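Local coordinates for protein putative acyl-CoA dehydrogenase (Burkholderia xenovorans, PDB 5JSC) that belongs by name and family to the acyl-CoA dehydrogenases and holds flavin-adenine dinucleotide between subunits of a four-chain assembly, at residues 74-80 against 132-136; 111-116 against 140-144; 336-340 against 388-392. One frame throughout, in Å; residues are numbered along the deposited sequence.

Contact 1: residues 74-80 against 132-136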
loop_
_atom_site.group_PDB
_atom_site.type_symbol
_atom_site.label_atom_id
_atom_site.label_comp_id
_atom_site.label_asym_id
_atom_site.label_seq_id
_atom_site.Cartn_x
_atom_site.Cartn_y
_atom_site.Cartn_z
ATOM N N VAL C 74 33.987 -5.601 17.360
ATOM C CA VAL C 74 34.785 -6.729 17.838
ATOM C C VAL C 74 34.505 -6.916 19.321
ATOM O O VAL C 74 34.497 -5.942 20.080
ATOM C CB VAL C 74 36.285 -6.485 17.591
ATOM C CG1 VAL C 74 37.133 -7.489 18.342
ATOM C CG2 VAL C 74 36.578 -6.521 16.091
ATOM N N GLY C 75 34.280 -8.157 19.742
ATOM C CA GLY C 75 34.044 -8.454 21.147
ATOM C C GLY C 75 35.305 -8.917 21.854
ATOM O O GLY C 75 35.947 -9.883 21.440
ATOM N N GLY C 76 35.626 -8.233 22.950
ATOM C CA GLY C 76 36.717 -8.652 23.817
ATOM C C GLY C 76 37.802 -7.599 23.911
ATOM O O GLY C 76 38.535 -7.365 22.943
ATOM N N VAL C 77 37.924 -6.959 25.077
ATOM C CA VAL C 77 38.906 -5.891 25.230
ATOM C C VAL C 77 40.320 -6.418 25.000
ATOM O O VAL C 77 41.163 -5.737 24.402
ATOM C CB VAL C 77 38.755 -5.238 26.615
ATOM C CG1 VAL C 77 39.891 -4.262 26.871
ATOM C CG2 VAL C 77 37.416 -4.532 26.699
ATOM N N ALA C 78 40.596 -7.643 25.454
ATOM C CA ALA C 78 41.919 -8.230 25.271
ATOM C C ALA C 78 42.278 -8.422 23.805
ATOM O O ALA C 78 43.465 -8.570 23.483
ATOM C CB ALA C 78 41.991 -9.576 25.994
ATOM N N TYR C 79 41.285 -8.420 22.914
ATOM C CA TYR C 79 41.481 -8.697 21.496
ATOM C C TYR C 79 41.264 -7.464 20.626
ATOM O O TYR C 79 41.110 -7.588 19.407
ATOM C CB TYR C 79 40.554 -9.832 21.061
ATOM C CG TYR C 79 40.714 -11.046 21.933
ATOM C CD1 TYR C 79 41.906 -11.755 21.938
ATOM C CD2 TYR C 79 39.687 -11.477 22.763
ATOM C CE1 TYR C 79 42.078 -12.851 22.749
ATOM C CE2 TYR C 79 39.853 -12.593 23.580
ATOM C CZ TYR C 79 41.052 -13.269 23.558
ATOM O OH TYR C 79 41.249 -14.372 24.347
ATOM N N GLY C 80 41.264 -6.274 21.220
ATOM C CA GLY C 80 41.109 -5.045 20.466
ATOM C C GLY C 80 39.709 -4.473 20.457
ATOM O O GLY C 80 39.503 -3.395 19.885
ATOM N N LEU C 132 41.357 -10.989 15.709
ATOM C CA LEU C 132 40.535 -9.851 16.108
ATOM C C LEU C 132 41.307 -8.544 16.276
ATOM O O LEU C 132 40.772 -7.490 15.911
ATOM C CB LEU C 132 39.764 -10.174 17.387
ATOM C CG LEU C 132 38.713 -11.268 17.184
ATOM C CD1 LEU C 132 37.933 -11.480 18.482
ATOM C CD2 LEU C 132 37.735 -10.954 16.019
ATOM N N PRO C 133 42.538 -8.534 16.809
ATOM C CA PRO C 133 43.232 -7.241 16.919
ATOM C C PRO C 133 43.463 -6.574 15.577
ATOM O O PRO C 133 43.377 -5.343 15.483
ATOM C CB PRO C 133 44.551 -7.611 17.613
ATOM C CG PRO C 133 44.207 -8.807 18.405
ATOM C CD PRO C 133 43.285 -9.590 17.519
ATOM N N ARG C 134 43.755 -7.360 14.534
ATOM C CA ARG C 134 43.981 -6.791 13.209
ATOM C C ARG C 134 42.675 -6.349 12.560
ATOM O O ARG C 134 42.660 -5.364 11.813
ATOM C CB ARG C 134 44.696 -7.802 12.313
ATOM N N VAL C 135 41.578 -7.059 12.816
ATOM C CA VAL C 135 40.269 -6.566 12.380
ATOM C C VAL C 135 39.987 -5.221 13.037
ATOM O O VAL C 135 39.583 -4.249 12.380
ATOM C CB VAL C 135 39.166 -7.591 12.708
ATOM C CG1 VAL C 135 37.771 -6.965 12.524
ATOM C CG2 VAL C 135 39.304 -8.845 11.831
ATOM N N ALA C 136 40.229 -5.145 14.350
ATOM C CA ALA C 136 39.858 -3.971 15.130
ATOM C C ALA C 136 40.698 -2.751 14.781
ATOM O O ALA C 136 40.224 -1.622 14.943
ATOM C CB ALA C 136 39.982 -4.273 16.628
#

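Contact 2: residues 111-116 against 140-144. With FAD (flavin-adenine dinucleotide), chain M.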
loop_
_atom_site.group_PDB
_atom_site.type_symbol
_atom_site.label_atom_id
_atom_site.label_comp_id
_atom_site.label_asym_id
_atom_site.label_seq_id
_atom_site.Cartn_x
_atom_site.Cartn_y
_atom_site.Cartn_z
ATOM N N MET C 111 31.529 -4.780 7.243
ATOM C CA MET C 111 32.145 -6.078 7.003
ATOM C C MET C 111 33.235 -6.407 8.008
ATOM O O MET C 111 33.504 -7.589 8.234
ATOM C CB MET C 111 32.706 -6.153 5.585
ATOM C CG MET C 111 31.616 -6.205 4.527
ATOM S SD MET C 111 30.346 -7.445 4.863
ATOM C CE MET C 111 31.347 -8.919 5.131
ATOM N N GLN C 112 33.857 -5.402 8.626
ATOM C CA GLN C 112 34.764 -5.701 9.725
ATOM C C GLN C 112 34.013 -6.295 10.907
ATOM O O GLN C 112 34.585 -7.081 11.665
ATOM C CB GLN C 112 35.517 -4.441 10.145
ATOM C CG GLN C 112 36.442 -3.894 9.065
ATOM C CD GLN C 112 37.477 -4.908 8.627
ATOM O OE1 GLN C 112 37.325 -5.550 7.587
ATOM N NE2 GLN C 112 38.543 -5.063 9.422
ATOM N N GLY C 113 32.743 -5.935 11.080
ATOM C CA GLY C 113 31.895 -6.558 12.076
ATOM C C GLY C 113 31.400 -7.930 11.646
ATOM O O GLY C 113 31.717 -8.936 12.280
ATOM N N LEU C 114 30.620 -7.983 10.559
ATOM C CA LEU C 114 30.023 -9.253 10.142
ATOM C C LEU C 114 31.088 -10.310 9.860
ATOM O O LEU C 114 30.933 -11.479 10.249
ATOM C CB LEU C 114 29.147 -9.026 8.905
ATOM C CG LEU C 114 28.510 -10.291 8.317
ATOM C CD1 LEU C 114 27.514 -10.902 9.290
ATOM C CD2 LEU C 114 27.843 -9.965 6.977
ATOM N N GLY C 115 32.181 -9.921 9.199
ATOM C CA GLY C 115 33.228 -10.864 8.846
ATOM C C GLY C 115 34.006 -11.407 10.022
ATOM O O GLY C 115 34.592 -12.489 9.912
ATOM N N SER C 116 34.053 -10.680 11.140
ATOM C CA SER C 116 34.750 -11.178 12.317
ATOM C C SER C 116 33.816 -11.665 13.414
ATOM O O SER C 116 34.299 -12.233 14.397
ATOM C CB SER C 116 35.675 -10.097 12.900
ATOM O OG SER C 116 34.932 -9.015 13.452
ATOM N N ALA C 140 43.561 -5.990 8.946
ATOM C CA ALA C 140 43.087 -7.204 8.290
ATOM C C ALA C 140 41.644 -6.992 7.874
ATOM O O ALA C 140 40.819 -6.578 8.693
ATOM C CB ALA C 140 43.175 -8.430 9.204
ATOM N N ILE C 141 41.344 -7.285 6.610
ATOM C CA ILE C 141 40.002 -7.131 6.059
ATOM C C ILE C 141 39.262 -8.459 6.190
ATOM O O ILE C 141 39.756 -9.504 5.742
ATOM C CB ILE C 141 40.073 -6.668 4.592
ATOM C CG1 ILE C 141 40.756 -5.295 4.514
ATOM C CG2 ILE C 141 38.684 -6.624 3.970
ATOM C CD1 ILE C 141 40.958 -4.783 3.099
ATOM N N ALA C 142 38.079 -8.423 6.804
ATOM C CA ALA C 142 37.302 -9.614 7.126
ATOM C C ALA C 142 36.240 -9.884 6.069
ATOM O O ALA C 142 35.840 -8.995 5.316
ATOM C CB ALA C 142 36.633 -9.463 8.499
ATOM N N ALA C 143 35.764 -11.131 6.045
ATOM C CA ALA C 143 34.692 -11.531 5.139
ATOM C C ALA C 143 33.944 -12.721 5.727
ATOM O O ALA C 143 34.495 -13.501 6.507
ATOM C CB ALA C 143 35.235 -11.869 3.747
ATOM N N PHE C 144 32.685 -12.851 5.314
ATOM C CA PHE C 144 31.709 -13.797 5.857
ATOM C C PHE C 144 31.168 -14.590 4.674
ATOM O O PHE C 144 30.423 -14.043 3.857
ATOM C CB PHE C 144 30.603 -13.016 6.569
ATOM C CG PHE C 144 29.530 -13.851 7.221
ATOM C CD1 PHE C 144 29.719 -14.387 8.485
ATOM C CD2 PHE C 144 28.284 -14.011 6.614
ATOM C CE1 PHE C 144 28.719 -15.111 9.111
ATOM C CE2 PHE C 144 27.272 -14.731 7.244
ATOM C CZ PHE C 144 27.493 -15.282 8.492
HETATM P PA FAD M . 17.277 -17.085 -3.101
HETATM O O1A FAD M . 17.662 -17.854 -1.894
HETATM O O2A FAD M . 17.156 -17.859 -4.416
HETATM O O5B FAD M . 15.912 -16.336 -2.786
HETATM C C5B FAD M . 15.250 -15.598 -3.831
HETATM C C4B FAD M . 14.102 -14.880 -3.171
HETATM O O4B FAD M . 13.168 -15.854 -2.673
HETATM C C3B FAD M . 14.464 -14.082 -1.925
HETATM O O3B FAD M . 15.061 -12.817 -2.222
HETATM C C2B FAD M . 13.110 -13.970 -1.221
HETATM O O2B FAD M . 12.358 -12.889 -1.774
HETATM C C1B FAD M . 12.439 -15.304 -1.593
HETATM N N9A FAD M . 12.396 -16.302 -0.531
HETATM C C8A FAD M . 13.460 -16.852 0.137
HETATM N N7A FAD M . 13.129 -17.796 0.983
HETATM C C5A FAD M . 11.747 -17.873 0.868
HETATM C C6A FAD M . 10.789 -18.694 1.491
HETATM N N6A FAD M . 11.085 -19.617 2.412
HETATM N N1A FAD M . 9.492 -18.524 1.144
HETATM C C2A FAD M . 9.187 -17.582 0.241
HETATM N N3A FAD M . 10.007 -16.751 -0.413
HETATM C C4A FAD M . 11.282 -16.953 -0.055
HETATM N N1 FAD M . 26.245 -13.597 1.258
HETATM C C2 FAD M . 27.288 -14.003 2.047
HETATM O O2 FAD M . 27.402 -15.179 2.434
HETATM N N3 FAD M . 28.248 -13.097 2.416
HETATM C C4 FAD M . 28.276 -11.762 2.065
HETATM O O4 FAD M . 29.231 -11.057 2.378
HETATM C C4X FAD M . 27.167 -11.333 1.265
HETATM N N5 FAD M . 27.157 -10.101 0.838
HETATM C C5X FAD M . 26.199 -9.743 -0.097
HETATM C C6 FAD M . 26.272 -8.479 -0.679
HETATM C C7 FAD M . 25.402 -8.105 -1.696
HETATM C C7M FAD M . 25.547 -6.745 -2.329
HETATM C C8 FAD M . 24.414 -9.011 -2.129
HETATM C C8M FAD M . 23.453 -8.647 -3.233
HETATM C C9 FAD M . 24.327 -10.265 -1.535
HETATM C C9A FAD M . 25.214 -10.642 -0.530
HETATM N N10 FAD M . 25.214 -11.942 0.019
HETATM C C10 FAD M . 26.198 -12.328 0.896
HETATM C "C1'" FAD M . 24.244 -12.927 -0.478
HETATM C "C2'" FAD M . 22.849 -12.754 0.115
HETATM O "O2'" FAD M . 22.833 -13.120 1.493
HETATM C "C3'" FAD M . 21.864 -13.632 -0.657
HETATM O "O3'" FAD M . 21.765 -13.053 -1.950
HETATM C "C4'" FAD M . 20.478 -13.717 -0.020
HETATM O "O4'" FAD M . 20.557 -14.511 1.166
HETATM C "C5'" FAD M . 19.454 -14.300 -0.973
HETATM O "O5'" FAD M . 19.937 -15.589 -1.406
HETATM P P FAD M . 19.866 -15.880 -3.003
HETATM O O1P FAD M . 20.490 -14.771 -3.778
HETATM O O2P FAD M . 20.429 -17.242 -3.267
HETATM O O3P FAD M . 18.305 -15.894 -3.330
#

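Contact 3: residues 336-340 against 388-392. With FAD (flavin-adenine dinucleotide), chain M.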
loop_
_atom_site.group_PDB
_atom_site.type_symbol
_atom_site.label_atom_id
_atom_site.label_comp_id
_atom_site.label_asym_id
_atom_site.label_seq_id
_atom_site.Cartn_x
_atom_site.Cartn_y
_atom_site.Cartn_z
ATOM N N ALA C 336 14.927 -9.021 13.197
ATOM C CA ALA C 336 14.252 -9.281 11.929
ATOM C C ALA C 336 13.251 -8.179 11.612
ATOM O O ALA C 336 13.188 -7.692 10.472
ATOM C CB ALA C 336 13.549 -10.643 11.973
ATOM N N MET C 337 12.461 -7.773 12.612
ATOM C CA MET C 337 11.503 -6.684 12.416
ATOM C C MET C 337 12.202 -5.408 11.967
ATOM O O MET C 337 11.746 -4.725 11.042
ATOM C CB MET C 337 10.750 -6.398 13.709
ATOM C CG MET C 337 9.478 -7.114 13.915
ATOM S SD MET C 337 8.610 -6.209 15.221
ATOM C CE MET C 337 7.244 -7.352 15.450
ATOM N N ALA C 338 13.293 -5.047 12.648
ATOM C CA ALA C 338 13.998 -3.812 12.326
ATOM C C ALA C 338 14.583 -3.868 10.924
ATOM O O ALA C 338 14.468 -2.906 10.158
ATOM C CB ALA C 338 15.100 -3.561 13.351
ATOM N N LYS C 339 15.235 -4.989 10.581
ATOM C CA LYS C 339 15.874 -5.114 9.275
ATOM C C LYS C 339 14.835 -5.039 8.163
ATOM O O LYS C 339 15.009 -4.319 7.175
ATOM C CB LYS C 339 16.664 -6.430 9.223
ATOM C CG LYS C 339 17.695 -6.546 8.093
ATOM C CD LYS C 339 17.098 -7.080 6.804
ATOM C CE LYS C 339 18.161 -7.244 5.725
ATOM N NZ LYS C 339 17.587 -7.776 4.437
ATOM N N TRP C 340 13.743 -5.779 8.323
ATOM C CA TRP C 340 12.626 -5.740 7.386
ATOM C C TRP C 340 12.087 -4.324 7.221
ATOM O O TRP C 340 12.046 -3.779 6.106
ATOM C CB TRP C 340 11.555 -6.704 7.909
ATOM C CG TRP C 340 10.157 -6.621 7.357
ATOM C CD1 TRP C 340 9.725 -5.993 6.221
ATOM C CD2 TRP C 340 9.007 -7.225 7.945
ATOM N NE1 TRP C 340 8.361 -6.169 6.078
ATOM C CE2 TRP C 340 7.906 -6.928 7.127
ATOM C CE3 TRP C 340 8.802 -7.999 9.099
ATOM C CZ2 TRP C 340 6.619 -7.355 7.434
ATOM C CZ3 TRP C 340 7.521 -8.420 9.398
ATOM C CH2 TRP C 340 6.447 -8.107 8.563
ATOM N N GLN C 388 12.795 -12.510 6.644
ATOM C CA GLN C 388 12.537 -11.813 7.904
ATOM C C GLN C 388 11.070 -11.926 8.305
ATOM O O GLN C 388 10.754 -12.142 9.484
ATOM C CB GLN C 388 12.944 -10.331 7.801
ATOM C CG GLN C 388 14.339 -10.071 7.237
ATOM C CD GLN C 388 15.477 -10.622 8.102
ATOM O OE1 GLN C 388 15.296 -10.934 9.281
ATOM N NE2 GLN C 388 16.653 -10.751 7.504
ATOM N N GLN C 389 10.156 -11.757 7.341
ATOM C CA GLN C 389 8.727 -11.845 7.644
ATOM C C GLN C 389 8.360 -13.205 8.212
ATOM O O GLN C 389 7.579 -13.301 9.164
ATOM C CB GLN C 389 7.893 -11.607 6.393
ATOM C CG GLN C 389 7.922 -10.235 5.820
ATOM C CD GLN C 389 7.067 -10.173 4.571
ATOM O OE1 GLN C 389 7.427 -10.731 3.537
ATOM N NE2 GLN C 389 5.911 -9.530 4.669
ATOM N N LEU C 390 8.882 -14.273 7.610
ATOM C CA LEU C 390 8.556 -15.607 8.090
ATOM C C LEU C 390 9.158 -15.875 9.463
ATOM O O LEU C 390 8.540 -16.570 10.275
ATOM C CB LEU C 390 9.020 -16.647 7.074
ATOM C CG LEU C 390 8.329 -16.570 5.713
ATOM C CD1 LEU C 390 9.058 -17.458 4.707
ATOM C CD2 LEU C 390 6.861 -16.971 5.839
ATOM N N ILE C 391 10.347 -15.331 9.746
ATOM C CA ILE C 391 10.904 -15.443 11.095
ATOM C C ILE C 391 9.941 -14.843 12.111
ATOM O O ILE C 391 9.636 -15.448 13.148
ATOM C CB ILE C 391 12.285 -14.763 11.173
ATOM C CG1 ILE C 391 13.341 -15.575 10.421
ATOM C CG2 ILE C 391 12.707 -14.543 12.639
ATOM C CD1 ILE C 391 14.630 -14.809 10.187
ATOM N N VAL C 392 9.445 -13.639 11.824
ATOM C CA VAL C 392 8.552 -12.971 12.764
ATOM C C VAL C 392 7.244 -13.742 12.904
ATOM O O VAL C 392 6.763 -13.980 14.019
ATOM C CB VAL C 392 8.309 -11.519 12.322
ATOM C CG1 VAL C 392 7.244 -10.875 13.200
ATOM C CG2 VAL C 392 9.623 -10.715 12.374
HETATM P PA FAD M . 17.277 -17.085 -3.101
HETATM O O1A FAD M . 17.662 -17.854 -1.894
HETATM O O2A FAD M . 17.156 -17.859 -4.416
HETATM O O5B FAD M . 15.912 -16.336 -2.786
HETATM C C5B FAD M . 15.250 -15.598 -3.831
HETATM C C4B FAD M . 14.102 -14.880 -3.171
HETATM O O4B FAD M . 13.168 -15.854 -2.673
HETATM C C3B FAD M . 14.464 -14.082 -1.925
HETATM O O3B FAD M . 15.061 -12.817 -2.222
HETATM C C2B FAD M . 13.110 -13.970 -1.221
HETATM O O2B FAD M . 12.358 -12.889 -1.774
HETATM C C1B FAD M . 12.439 -15.304 -1.593
HETATM N N9A FAD M . 12.396 -16.302 -0.531
HETATM C C8A FAD M . 13.460 -16.852 0.137
HETATM N N7A FAD M . 13.129 -17.796 0.983
HETATM C C5A FAD M . 11.747 -17.873 0.868
HETATM C C6A FAD M . 10.789 -18.694 1.491
HETATM N N6A FAD M . 11.085 -19.617 2.412
HETATM N N1A FAD M . 9.492 -18.524 1.144
HETATM C C2A FAD M . 9.187 -17.582 0.241
HETATM N N3A FAD M . 10.007 -16.751 -0.413
HETATM C C4A FAD M . 11.282 -16.953 -0.055
HETATM N N1 FAD M . 26.245 -13.597 1.258
HETATM C C2 FAD M . 27.288 -14.003 2.047
HETATM O O2 FAD M . 27.402 -15.179 2.434
HETATM N N3 FAD M . 28.248 -13.097 2.416
HETATM C C4 FAD M . 28.276 -11.762 2.065
HETATM O O4 FAD M . 29.231 -11.057 2.378
HETATM C C4X FAD M . 27.167 -11.333 1.265
HETATM N N5 FAD M . 27.157 -10.101 0.838
HETATM C C5X FAD M . 26.199 -9.743 -0.097
HETATM C C6 FAD M . 26.272 -8.479 -0.679
HETATM C C7 FAD M . 25.402 -8.105 -1.696
HETATM C C7M FAD M . 25.547 -6.745 -2.329
HETATM C C8 FAD M . 24.414 -9.011 -2.129
HETATM C C8M FAD M . 23.453 -8.647 -3.233
HETATM C C9 FAD M . 24.327 -10.265 -1.535
HETATM C C9A FAD M . 25.214 -10.642 -0.530
HETATM N N10 FAD M . 25.214 -11.942 0.019
HETATM C C10 FAD M . 26.198 -12.328 0.896
HETATM C "C1'" FAD M . 24.244 -12.927 -0.478
HETATM C "C2'" FAD M . 22.849 -12.754 0.115
HETATM O "O2'" FAD M . 22.833 -13.120 1.493
HETATM C "C3'" FAD M . 21.864 -13.632 -0.657
HETATM O "O3'" FAD M . 21.765 -13.053 -1.950
HETATM C "C4'" FAD M . 20.478 -13.717 -0.020
HETATM O "O4'" FAD M . 20.557 -14.511 1.166
HETATM C "C5'" FAD M . 19.454 -14.300 -0.973
HETATM O "O5'" FAD M . 19.937 -15.589 -1.406
HETATM P P FAD M . 19.866 -15.880 -3.003
HETATM O O1P FAD M . 20.490 -14.771 -3.778
HETATM O O2P FAD M . 20.429 -17.242 -3.267
HETATM O O3P FAD M . 18.305 -15.894 -3.330
#

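Contact 1: residues 74-80 against 132-136
The carbonyl oxygen of Y79 rests against the L132-P133 peptide, with Y79 O 3.1 Å from P133 N. That nitrogen carries no hydrogen, so the approach is a packing contact and not a bond, and the oxygen is flanked as well by CG and CD of the proline ring. No hydrogen bond joins residues 74-80 directly to residues 132-136. Part of the loop's shape comes from its own bonds: Y79 N gives its hydrogen to G76 O (2.9 Å), and G80 N reaches back to V77 O, which closes a short 3-10 turn over residues 77 and 78. D84 OD1 holds V77 N from outside, and G83 the G76 backbone. G80 then takes a positive phi of 99°, and without a side chain its backbone can lie close to the helix, where G80 O meets the methyl of A136 (CB 3.4 Å away). The rest is apolar. V74 sends its two methyls to separate places: CG1 touches L132 CB at 3.9 Å, while CG2, beside the backbone N, meets V135 CG1 at 3.8 Å and leans on the A136 methyl. L132 lies between V74 and Y79, its CB 3.8 Å from Y79 CB. Its CD1 comes obliquely to the tyrosine ring. The ring itself leads off from the contact, packs over the methyl of A78, and ends in a weak hydrogen bond between its OH and H125 ND1.

The loop that carries residues 74-80 runs between helices 53-66 and 88-101 in the N-terminal helical part of the fold. It lies along the closing turns of helix 125-136, while helix 103-122 supports L132 and V135 through S116, I119 and S120; S120 OG also accepts the backbone N-H of G75.

Contact 2: residues 111-116 against 140-144
Q112 clasps the backbone of residues 140-142 with both ends of its amide. Its OE1 accepts the N-H of A142 (N to OE1 3.1 Å, nearly straight at 168°), although the donor is tilted from the amide carbonyl plane. NE2 gives one hydrogen to A140 O at 2.8 Å, in the plane of the amide, and is also bonded to V135 O. A bend at chi2 (-58°) turns the amide toward the strand-like chain, and the two cross-contact bonds should settle which end is oxygen. The backbone O of Q112 accepts the S116 hydroxyl (OG to O 2.7 Å), lying in the carbonyl plane. Outward, I141 N is bonded to D185 OD2 and A142 O to N180 ND2, and backbone bonds pair A140 with R134 and A143 with V188.

F144 O meets flavin-adenine dinucleotide, accepting the hydrogen of N3 at 2.8 Å, almost linearly (174°). The F144 ring, by contrast, is an apolar platform, with L114 CD1 in a CH-pi contact 4.0 Å from the ring centroid and almost on its normal. L114 and F144 cross at about a right angle. The A142 methyl fits beside G115, CB 3.6 Å from G115 C, where glycine leaves the helix surface bare.

Helix 103-122 thus lies over the run that leads into strand 144-145, with helix 53-66 beside I141 and Q112 and strand 186-192 beside A142 and A143.

Contact 3: residues 336-340 against 388-392
A CH-pi contact joins W340 to Q389. The methylene CG of Q389 lies over one face of the indole, 3.5 Å from the centroid of its six-membered ring and almost on the normal. The indole reaches the neighbouring helix because CG of W340 is anti to its backbone N (chi1 165°). The Q389 amide plane stands 61° from the ring and is not stacked on it, although NE2 comes within 3.6 Å of W340 CZ2.

Apolar packing fills the middle. V392 CG2 touches A336 CB and M337 CG, each at 3.9 Å, and also lies at the edge of the W340 ring, near its plane; I391 CG2 also meets A336 CB. The axes of segments 336-340 and 388-392 run roughly antiparallel, 150° between their directions, and approach to 9.0 Å.

K339 NZ and Q388 NE2 find their partners outside the two segments. K339 lays its aliphatic chain across Q388, CD 3.8 Å from Q388 NE2, while its ammonium group is gripped by three backbone oxygens, those of L378, Y381 and G383. G383 O also receives Q388 NE2. Q388 OE1 is buried against the A336 methyl (CB 3.2 Å) and has no polar partner in the model.

On the far side of helix 385-405, L390 CD1 touches the adenine of flavin-adenine dinucleotide, 3.7 Å from its N1A, and L390 also packs on L299 of the second subunit. W340 and V392 pack on L309 and A305 of the third subunit.

The direct contact is thus apolar and aromatic packing, with G383 O a polar partner shared by K339 and Q388. The buried charge of K339 is probably eased by its three carbonyls, whereas the lack of a partner for buried Q388 OE1 is probably unfavourable.

In the fold
Along the chain, contacts 1 and 2 interleave: 74-80, 111-116, 132-136 and 140-144 follow in turn, so helices 103-122 and 125-136 each contribute to one contact and meet between them. Their centres are 12 Å apart and they touch directly, forming one continuous core that carries the N-terminal helical region to the start of the beta region at strand 144-145. Contact 3 comes later, between helices 332-356 and 385-405 of the C-terminal helical region, its centre about 23 Å from that of contact 2 and 30 Å from that of contact 1. Flavin-adenine dinucleotide spans the gap, meeting contact 2 at its flavin and contact 3 at its adenine.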